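Local atomic coordinates of UspA1 (Moraxella catarrhalis, PDB entry 3NTN), a protein that probably acts as a trimeric autotransporter adhesin of the outer membrane, binding host fibronectin and the receptor CEACAM1 through its long surface-exposed fibre. Residues Q111-L117 / N150-V155. Residues are numbered along the deposited sequence; the frame is centred on the assembly and turned at random.
Sequences QNGSVLL and NGTVSV
V115 and V153 lie side by side on two parallel strands, 115-117 and 153-154. V115 N donates to T152 O at 2.9 Å. V115 O takes the N-H of S154 at 2.7 Å. L117 N then reaches S154 O at 3.0 Å. CB of V115 meets CG2 of V153 at 4.2 Å. CG1 of V153 is anti to its N (chi1 173°), and CG2, the other branch, is the one that meets V115.

S114 lies just before the strand. Its CB packs against T152 O at 3.7 Å. Its OG lies beside the G151-T152 backbone, 3.6 Å from G151 CA. That OG sits beside its own backbone N (chi1 -75°) and donates to Q111 O at 2.7 Å, backing up the weak S114 N to Q111 O bond of the type II turn from Q111 to S114. S114 OG also accepts a hydrogen bond from a water, and that water donates to T152 OG1 too, bridging the two hydroxyls.

This is the parallel beta roll of the YadA-like head, and strand 153-154 is its last parallel strand within the chain. The sheet runs on through V153 and S154 into a strand of the second subunit; V115 also packs on G118 of the second subunit, and L117 meets L117 of the third.

At the turn the backbones come close. G151 has positive phi (70°), and a CB there would clash with S114 N and N112 O. OE1 of Q111 lies 4.0 Å from G151 CA. Q111 OE1, T152 OG1 and S154 OG are hydrogen-bonded to A126 N, K124 O and A122 O, respectively.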
loop_
_atom_site.group_PDB
_atom_site.type_symbol
_atom_site.label_atom_id
_atom_site.label_comp_id
_atom_site.label_asym_id
_atom_site.label_seq_id
_atom_site.Cartn_x
_atom_site.Cartn_y
_atom_site.Cartn_z
ATOM N N GLN B 111 7.961 -7.978 11.443
ATOM C CA GLN B 111 9.343 -8.399 11.154
ATOM C C GLN B 111 10.104 -7.422 10.239
ATOM O O GLN B 111 9.531 -6.519 9.615
ATOM C CB GLN B 111 9.377 -9.790 10.510
ATOM C CG GLN B 111 8.715 -10.926 11.281
ATOM C CD GLN B 111 8.187 -11.997 10.316
ATOM O OE1 GLN B 111 7.468 -11.689 9.340
ATOM N NE2 GLN B 111 8.573 -13.259 10.561
ATOM N N ASN B 112 11.406 -7.629 10.152
ATOM C CA ASN B 112 12.263 -6.900 9.210
ATOM C C ASN B 112 11.601 -6.801 7.827
ATOM O O ASN B 112 11.102 -7.787 7.314
ATOM C CB ASN B 112 13.639 -7.568 9.103
ATOM C CG ASN B 112 14.369 -7.614 10.429
ATOM O OD1 ASN B 112 14.206 -6.734 11.282
ATOM N ND2 ASN B 112 15.190 -8.622 10.606
ATOM N N GLY B 113 11.573 -5.597 7.260
ATOM C CA GLY B 113 11.036 -5.407 5.925
ATOM C C GLY B 113 9.551 -5.079 5.935
ATOM O O GLY B 113 8.936 -5.018 4.904
ATOM N N SER B 114 8.943 -4.889 7.088
ATOM C CA SER B 114 7.513 -4.641 7.106
ATOM C C SER B 114 7.204 -3.216 6.648
ATOM O O SER B 114 7.993 -2.304 6.889
ATOM C CB SER B 114 6.999 -4.813 8.520
ATOM O OG SER B 114 6.944 -6.206 8.819
ATOM N N VAL B 115 6.007 -3.014 6.105
ATOM C CA VAL B 115 5.495 -1.680 5.836
ATOM C C VAL B 115 4.184 -1.543 6.619
ATOM O O VAL B 115 3.334 -2.408 6.557
ATOM C CB VAL B 115 5.338 -1.409 4.287
ATOM C CG1 VAL B 115 4.831 0.005 3.971
ATOM C CG2 VAL B 115 6.676 -1.641 3.559
ATOM N N LEU B 116 4.033 -0.472 7.393
ATOM C CA LEU B 116 2.777 -0.148 8.026
ATOM C C LEU B 116 2.206 1.154 7.436
ATOM O O LEU B 116 2.913 2.189 7.362
ATOM C CB LEU B 116 2.971 -0.013 9.532
ATOM C CG LEU B 116 3.216 -1.287 10.368
ATOM C CD1 LEU B 116 4.666 -1.852 10.203
ATOM C CD2 LEU B 116 3.002 -0.999 11.837
ATOM N N LEU B 117 0.941 1.109 6.998
ATOM C CA LEU B 117 0.323 2.296 6.469
ATOM C C LEU B 117 -0.895 2.660 7.283
ATOM O O LEU B 117 -1.698 1.805 7.549
ATOM C CB LEU B 117 -0.122 2.042 5.025
ATOM C CG LEU B 117 0.970 1.661 3.995
ATOM C CD1 LEU B 117 0.304 1.376 2.703
ATOM C CD2 LEU B 117 2.004 2.852 3.831
ATOM N N ASN B 150 10.624 -11.668 4.959
ATOM C CA ASN B 150 10.345 -10.428 4.211
ATOM C C ASN B 150 9.394 -9.400 4.864
ATOM O O ASN B 150 9.231 -8.294 4.320
ATOM C CB ASN B 150 9.859 -10.729 2.773
ATOM C CG ASN B 150 10.997 -11.128 1.846
ATOM O OD1 ASN B 150 11.909 -10.326 1.555
ATOM N ND2 ASN B 150 10.968 -12.384 1.383
ATOM N N GLY B 151 8.745 -9.744 5.974
ATOM C CA GLY B 151 7.728 -8.852 6.526
ATOM C C GLY B 151 6.457 -8.760 5.709
ATOM O O GLY B 151 6.332 -9.391 4.672
ATOM N N THR B 152 5.485 -7.996 6.185
ATOM C CA THR B 152 4.216 -7.889 5.504
ATOM C C THR B 152 3.936 -6.413 5.244
ATOM O O THR B 152 4.644 -5.563 5.752
ATOM C CB THR B 152 3.088 -8.490 6.351
ATOM O OG1 THR B 152 3.151 -7.972 7.705
ATOM C CG2 THR B 152 3.179 -10.027 6.345
ATOM N N VAL B 153 2.914 -6.100 4.467
ATOM C CA VAL B 153 2.509 -4.751 4.286
ATOM C C VAL B 153 1.190 -4.688 5.038
ATOM O O VAL B 153 0.277 -5.422 4.692
ATOM C CB VAL B 153 2.307 -4.412 2.800
ATOM C CG1 VAL B 153 1.710 -3.041 2.665
ATOM C CG2 VAL B 153 3.641 -4.465 2.027
ATOM N N SER B 154 1.091 -3.877 6.100
ATOM C CA SER B 154 -0.176 -3.841 6.833
ATOM C C SER B 154 -0.941 -2.596 6.534
ATOM O O SER B 154 -0.338 -1.511 6.378
ATOM C CB SER B 154 0.031 -3.972 8.330
ATOM O OG SER B 154 -1.243 -3.885 8.970
ATOM N N VAL B 155 -2.256 -2.752 6.364
ATOM C CA VAL B 155 -3.136 -1.603 6.146
ATOM C C VAL B 155 -4.081 -1.308 7.289
ATOM O O VAL B 155 -4.877 -0.376 7.181
ATOM C CB VAL B 155 -3.905 -1.665 4.812
ATOM C CG1 VAL B 155 -2.934 -1.820 3.592
ATOM C CG2 VAL B 155 -4.991 -2.752 4.798
HETATM O O HOH W 1 4.539 -6.172 9.967
#